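Local coordinates for protein RNA-directed RNA polymerase (PDB 3ZED) that probably copies the viral RNA genome as an RNA-dependent RNA polymerase, found both free and covalently attached to the genomic RNA, at residues 176-181 against 465-470; 413-418 against 450-455. One frame throughout, in Å; residues are numbered along the deposited sequence.

Interaction 1 of 2, residues 176-181 against 465-470. With K (potassium ion), chain K.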
loop_
_atom_site.group_PDB
_atom_site.type_symbol
_atom_site.label_atom_id
_atom_site.label_comp_id
_atom_site.label_asym_id
_atom_site.label_seq_id
_atom_site.Cartn_x
_atom_site.Cartn_y
_atom_site.Cartn_z
ATOM N N GLY B 176 11.373 -13.050 12.422
ATOM C CA GLY B 176 12.288 -12.420 13.370
ATOM C C GLY B 176 11.777 -11.094 13.902
ATOM O O GLY B 176 11.854 -10.846 15.110
ATOM N N VAL B 177 11.206 -10.248 13.016
ATOM C CA VAL B 177 10.592 -8.953 13.404
ATOM C C VAL B 177 9.318 -9.216 14.262
ATOM O O VAL B 177 9.134 -8.591 15.311
ATOM C CB VAL B 177 10.299 -8.030 12.169
ATOM C CG1 VAL B 177 9.368 -6.874 12.532
ATOM C CG2 VAL B 177 11.591 -7.497 11.556
ATOM N N ALA B 178 8.486 -10.182 13.848
ATOM C CA ALA B 178 7.247 -10.525 14.542
ATOM C C ALA B 178 7.451 -11.191 15.902
ATOM O O ALA B 178 6.645 -10.941 16.803
ATOM C CB ALA B 178 6.392 -11.442 13.673
ATOM N N THR B 179 8.455 -12.095 16.041
ATOM C CA THR B 179 8.580 -12.926 17.248
ATOM C C THR B 179 9.977 -12.942 17.910
ATOM O O THR B 179 10.131 -13.570 18.955
ATOM C CB THR B 179 8.206 -14.404 16.889
ATOM O OG1 THR B 179 9.206 -14.938 16.016
ATOM C CG2 THR B 179 6.826 -14.543 16.225
ATOM N N GLY B 180 10.962 -12.296 17.304
ATOM C CA GLY B 180 12.344 -12.342 17.782
ATOM C C GLY B 180 12.727 -11.416 18.909
ATOM O O GLY B 180 12.200 -11.536 20.002
ATOM N N ARG B 181 13.648 -10.485 18.645
ATOM C CA ARG B 181 14.174 -9.544 19.644
ATOM C C ARG B 181 13.082 -8.653 20.263
ATOM O O ARG B 181 13.183 -8.286 21.436
ATOM C CB ARG B 181 15.279 -8.665 19.023
ATOM C CG ARG B 181 14.827 -7.733 17.886
ATOM C CD ARG B 181 15.973 -6.805 17.504
ATOM N NE ARG B 181 15.599 -5.814 16.500
ATOM C CZ ARG B 181 15.105 -4.608 16.772
ATOM N NH1 ARG B 181 14.903 -4.235 18.028
ATOM N NH2 ARG B 181 14.790 -3.778 15.789
ATOM N N LYS B 465 3.241 -20.545 7.143
ATOM C CA LYS B 465 2.686 -19.534 8.029
ATOM C C LYS B 465 3.130 -18.148 7.570
ATOM O O LYS B 465 4.264 -17.993 7.099
ATOM C CB LYS B 465 3.182 -19.789 9.476
ATOM C CG LYS B 465 2.530 -18.907 10.539
ATOM C CD LYS B 465 1.054 -19.310 10.739
ATOM C CE LYS B 465 0.366 -18.345 11.658
ATOM N NZ LYS B 465 -1.080 -18.633 11.745
ATOM N N THR B 466 2.241 -17.154 7.687
ATOM C CA THR B 466 2.566 -15.749 7.451
ATOM C C THR B 466 2.725 -15.113 8.841
ATOM O O THR B 466 1.900 -15.351 9.730
ATOM C CB THR B 466 1.503 -15.048 6.591
ATOM O OG1 THR B 466 1.468 -15.673 5.311
ATOM C CG2 THR B 466 1.787 -13.541 6.400
ATOM N N TYR B 467 3.808 -14.357 9.041
ATOM C CA TYR B 467 4.029 -13.603 10.279
ATOM C C TYR B 467 3.750 -12.106 9.968
ATOM O O TYR B 467 4.393 -11.521 9.087
ATOM C CB TYR B 467 5.437 -13.849 10.850
ATOM C CG TYR B 467 5.641 -15.284 11.319
ATOM C CD1 TYR B 467 6.095 -16.270 10.442
ATOM C CD2 TYR B 467 5.349 -15.659 12.627
ATOM C CE1 TYR B 467 6.291 -17.591 10.866
ATOM C CE2 TYR B 467 5.549 -16.977 13.066
ATOM C CZ TYR B 467 6.012 -17.946 12.178
ATOM O OH TYR B 467 6.217 -19.259 12.582
ATOM N N GLY B 468 2.726 -11.554 10.619
ATOM C CA GLY B 468 2.272 -10.184 10.388
ATOM C C GLY B 468 1.263 -10.110 9.260
ATOM O O GLY B 468 0.692 -11.138 8.880
ATOM N N GLN B 469 1.044 -8.897 8.698
ATOM C CA GLN B 469 0.081 -8.730 7.610
ATOM C C GLN B 469 0.750 -9.027 6.277
ATOM O O GLN B 469 1.934 -8.752 6.083
ATOM C CB GLN B 469 -0.581 -7.337 7.605
ATOM C CG GLN B 469 0.343 -6.178 7.228
ATOM C CD GLN B 469 -0.390 -4.921 6.834
ATOM O OE1 GLN B 469 -1.539 -4.944 6.363
ATOM N NE2 GLN B 469 0.264 -3.785 7.022
ATOM N N GLY B 470 -0.025 -9.582 5.368
ATOM C CA GLY B 470 0.477 -9.903 4.048
ATOM C C GLY B 470 0.663 -8.647 3.234
ATOM O O GLY B 470 -0.317 -7.958 2.942
HETATM K K K K . 7.830 -6.442 16.351
#
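Ala178 and Thr179, at the C-terminal end of helix 164-179, rest against Tyr467 in the loop that leaves strand 462-465, a small apolar contact within the polymerase palm. That loop runs on toward helix 476-493, and its glycine-rich character is consistent with motif B of the viral RNA polymerases.

Going along the helix, Gly176 comes first; its O receives the N of Gly180 at 2.8 Å, the last helical turn before Gly180 departs from helical geometry. Val177 faces elsewhere, but its O binds the potassium ion at 2.7 Å. Asn182 O, Asn184 OD1, Asn409 OD1, Gly512 O and Asn514 OD1 complete the site, so the ion joins the helix end and the loop just after it to Asn409 and to the Gly512 and Asn514 region.

Ala178 is the buried member of the contact: its CB meets Tyr467 CB at 3.8 Å, near the root of the aromatic side chain. Thr179 carries the contact outward along the ring, with its OG1 turned away to the carbonyl oxygen of Lys175, one turn back. With chi1 at 68° that hydroxyl stays close to its own helix, and the methyl is left for the tyrosine, meeting the ring obliquely: Thr179 CG2 is 4.0 Å from Tyr467 CD2 and 4.2 Å from Tyr467 CE2. Arg181, past the turn, reaches away from Tyr467 to form salt bridges with Glu404 and Glu508.

Tyr467 is also packed from within its own segment, where CG of Lys465 sits 3.9 Å above one ring face, displaced toward the rim.

Interaction 2 of 2, residues 413-418 against 450-455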
loop_
_atom_site.group_PDB
_atom_site.type_symbol
_atom_site.label_atom_id
_atom_site.label_comp_id
_atom_site.label_asym_id
_atom_site.label_seq_id
_atom_site.Cartn_x
_atom_site.Cartn_y
_atom_site.Cartn_z
ATOM N N GLN B 413 -5.185 -7.786 15.582
ATOM C CA GLN B 413 -5.787 -6.766 16.445
ATOM C C GLN B 413 -5.512 -5.343 15.954
ATOM O O GLN B 413 -6.353 -4.475 16.168
ATOM C CB GLN B 413 -5.339 -6.934 17.908
ATOM C CG GLN B 413 -6.021 -8.148 18.615
ATOM C CD GLN B 413 -5.456 -9.501 18.185
ATOM O OE1 GLN B 413 -4.309 -9.613 17.716
ATOM N NE2 GLN B 413 -6.256 -10.552 18.285
ATOM N N HIS B 414 -4.373 -5.100 15.282
ATOM C CA HIS B 414 -4.094 -3.791 14.671
ATOM C C HIS B 414 -5.094 -3.536 13.542
ATOM O O HIS B 414 -5.676 -2.453 13.468
ATOM C CB HIS B 414 -2.667 -3.717 14.122
ATOM C CG HIS B 414 -1.615 -3.530 15.160
ATOM N ND1 HIS B 414 -0.807 -4.583 15.554
ATOM C CD2 HIS B 414 -1.244 -2.411 15.831
ATOM C CE1 HIS B 414 0.025 -4.078 16.458
ATOM N NE2 HIS B 414 -0.198 -2.773 16.656
ATOM N N MET B 415 -5.322 -4.555 12.681
ATOM C CA MET B 415 -6.274 -4.423 11.576
ATOM C C MET B 415 -7.703 -4.297 12.106
ATOM O O MET B 415 -8.496 -3.552 11.536
ATOM C CB MET B 415 -6.159 -5.600 10.601
ATOM C CG MET B 415 -7.110 -5.485 9.439
ATOM S SD MET B 415 -6.651 -6.567 8.104
ATOM C CE MET B 415 -8.100 -6.405 7.103
ATOM N N GLN B 416 -8.020 -5.020 13.198
ATOM C CA GLN B 416 -9.329 -4.959 13.829
ATOM C C GLN B 416 -9.618 -3.526 14.327
ATOM O O GLN B 416 -10.738 -3.050 14.162
ATOM C CB GLN B 416 -9.403 -5.964 14.974
ATOM C CG GLN B 416 -10.815 -6.144 15.516
ATOM C CD GLN B 416 -10.841 -7.224 16.542
ATOM O OE1 GLN B 416 -10.123 -7.169 17.545
ATOM N NE2 GLN B 416 -11.659 -8.229 16.307
ATOM N N ALA B 417 -8.607 -2.851 14.923
ATOM C CA ALA B 417 -8.717 -1.458 15.396
ATOM C C ALA B 417 -8.927 -0.500 14.201
ATOM O O ALA B 417 -9.706 0.451 14.307
ATOM C CB ALA B 417 -7.480 -1.063 16.193
ATOM N N MET B 418 -8.281 -0.783 13.054
ATOM C CA MET B 418 -8.477 0.017 11.829
ATOM C C MET B 418 -9.931 -0.182 11.331
ATOM O O MET B 418 -10.580 0.793 10.945
ATOM C CB MET B 418 -7.453 -0.355 10.747
ATOM C CG MET B 418 -7.674 0.371 9.396
ATOM S SD MET B 418 -7.826 2.184 9.507
ATOM C CE MET B 418 -6.196 2.632 10.202
ATOM N N SER B 450 -8.136 -11.858 10.420
ATOM C CA SER B 450 -7.393 -13.135 10.449
ATOM C C SER B 450 -7.293 -13.795 9.081
ATOM O O SER B 450 -6.616 -14.817 8.935
ATOM C CB SER B 450 -7.985 -14.104 11.465
ATOM O OG SER B 450 -7.515 -13.757 12.754
ATOM N N MET B 451 -7.897 -13.195 8.076
ATOM C CA MET B 451 -7.775 -13.727 6.731
ATOM C C MET B 451 -6.498 -13.216 6.060
ATOM O O MET B 451 -5.974 -13.881 5.175
ATOM C CB MET B 451 -9.005 -13.375 5.903
ATOM C CG MET B 451 -10.196 -14.263 6.228
ATOM S SD MET B 451 -11.619 -13.621 5.358
ATOM C CE MET B 451 -11.510 -14.540 3.851
ATOM N N VAL B 452 -5.996 -12.041 6.475
ATOM C CA VAL B 452 -4.825 -11.437 5.820
ATOM C C VAL B 452 -3.695 -11.103 6.831
ATOM O O VAL B 452 -2.610 -10.711 6.402
ATOM C CB VAL B 452 -5.210 -10.207 4.941
ATOM C CG1 VAL B 452 -6.165 -10.609 3.819
ATOM C CG2 VAL B 452 -5.794 -9.067 5.763
ATOM N N VAL B 453 -3.931 -11.300 8.153
ATOM C CA VAL B 453 -2.909 -11.043 9.188
ATOM C C VAL B 453 -2.693 -12.315 10.006
ATOM O O VAL B 453 -3.657 -12.878 10.550
ATOM C CB VAL B 453 -3.203 -9.828 10.109
ATOM C CG1 VAL B 453 -1.979 -9.495 10.960
ATOM C CG2 VAL B 453 -3.695 -8.602 9.320
ATOM N N ASP B 454 -1.398 -12.757 10.091
ATOM C CA ASP B 454 -0.921 -13.957 10.797
ATOM C C ASP B 454 -1.633 -15.211 10.295
ATOM O O ASP B 454 -1.984 -16.085 11.096
ATOM C CB ASP B 454 -1.089 -13.826 12.338
ATOM C CG ASP B 454 -0.147 -12.862 13.030
ATOM O OD1 ASP B 454 0.940 -12.583 12.473
ATOM O OD2 ASP B 454 -0.481 -12.406 14.140
ATOM N N SER B 455 -1.848 -15.296 8.972
ATOM C CA SER B 455 -2.542 -16.413 8.344
ATOM C C SER B 455 -1.523 -17.269 7.572
ATOM O O SER B 455 -0.597 -17.753 8.220
ATOM C CB SER B 455 -3.720 -15.931 7.493
ATOM O OG SER B 455 -3.344 -15.352 6.259
#
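Met415 reaches out from helix 412-426 and sets its sulfur against two consecutive valines, Val452 in the weakly bonded last turn of helix 438-452 and Val453, the residue after it. With CG anti to the backbone N (chi1 -179°) and the chain extended to the methyl, Met415 carries SD and CE out to the valine methyls.

The two valines meet this rod differently. Val452 lies crosswise to it, at about a right angle, and offers CG2, which approaches Met415 SD to 3.5 Å and Met415 CE to 3.8 Å. Between the two segments, CE thus meets CG2 of Val452, while SD lies against CG2 of both valines. Val453 CG2 lies alongside the inner part of the chain, touching Met415 SD at 3.8 Å and, a little farther, Met415 CB at 4.1 Å; its side chain runs at a slant to the methionine.

All three side chains are buried, and the contact between them is wholly apolar. Helix 326-340 packs on the same cluster: Leu332 touches both Met415 and Val452, and Thr328 touches Val452. Phe475 and Asn479, the latter on helix 476-493, also pack on Met415, and Pro412 touches Val453.

This is core packing of the palm domain, inside the catalytic region of the polymerase, where a methionine bridges helix 412-426 to the last turn of helix 438-452 and the residue that follows.

How the interactions relate
The centres of the two contacts lie about 13 Å apart within the palm. Along the chain the order is 176-181, 413-418, 450-455, 465-470, so interaction 2 falls wholly between the halves of interaction 1. Segments 450-455 and 465-470 are joined by the hairpin of antiparallel strands 456-459 and 462-465, which brings them side by side. There they touch directly: Asp454 OD1 and Gly468 N are 2.8 Å apart, and so are Asp454 O and Lys465 NZ, both probable hydrogen bonds. Through Asp454 the buried helix packing of interaction 2 is thus linked to the loop on which Ala178 and Thr179 rest, beside the potassium-bound helix end.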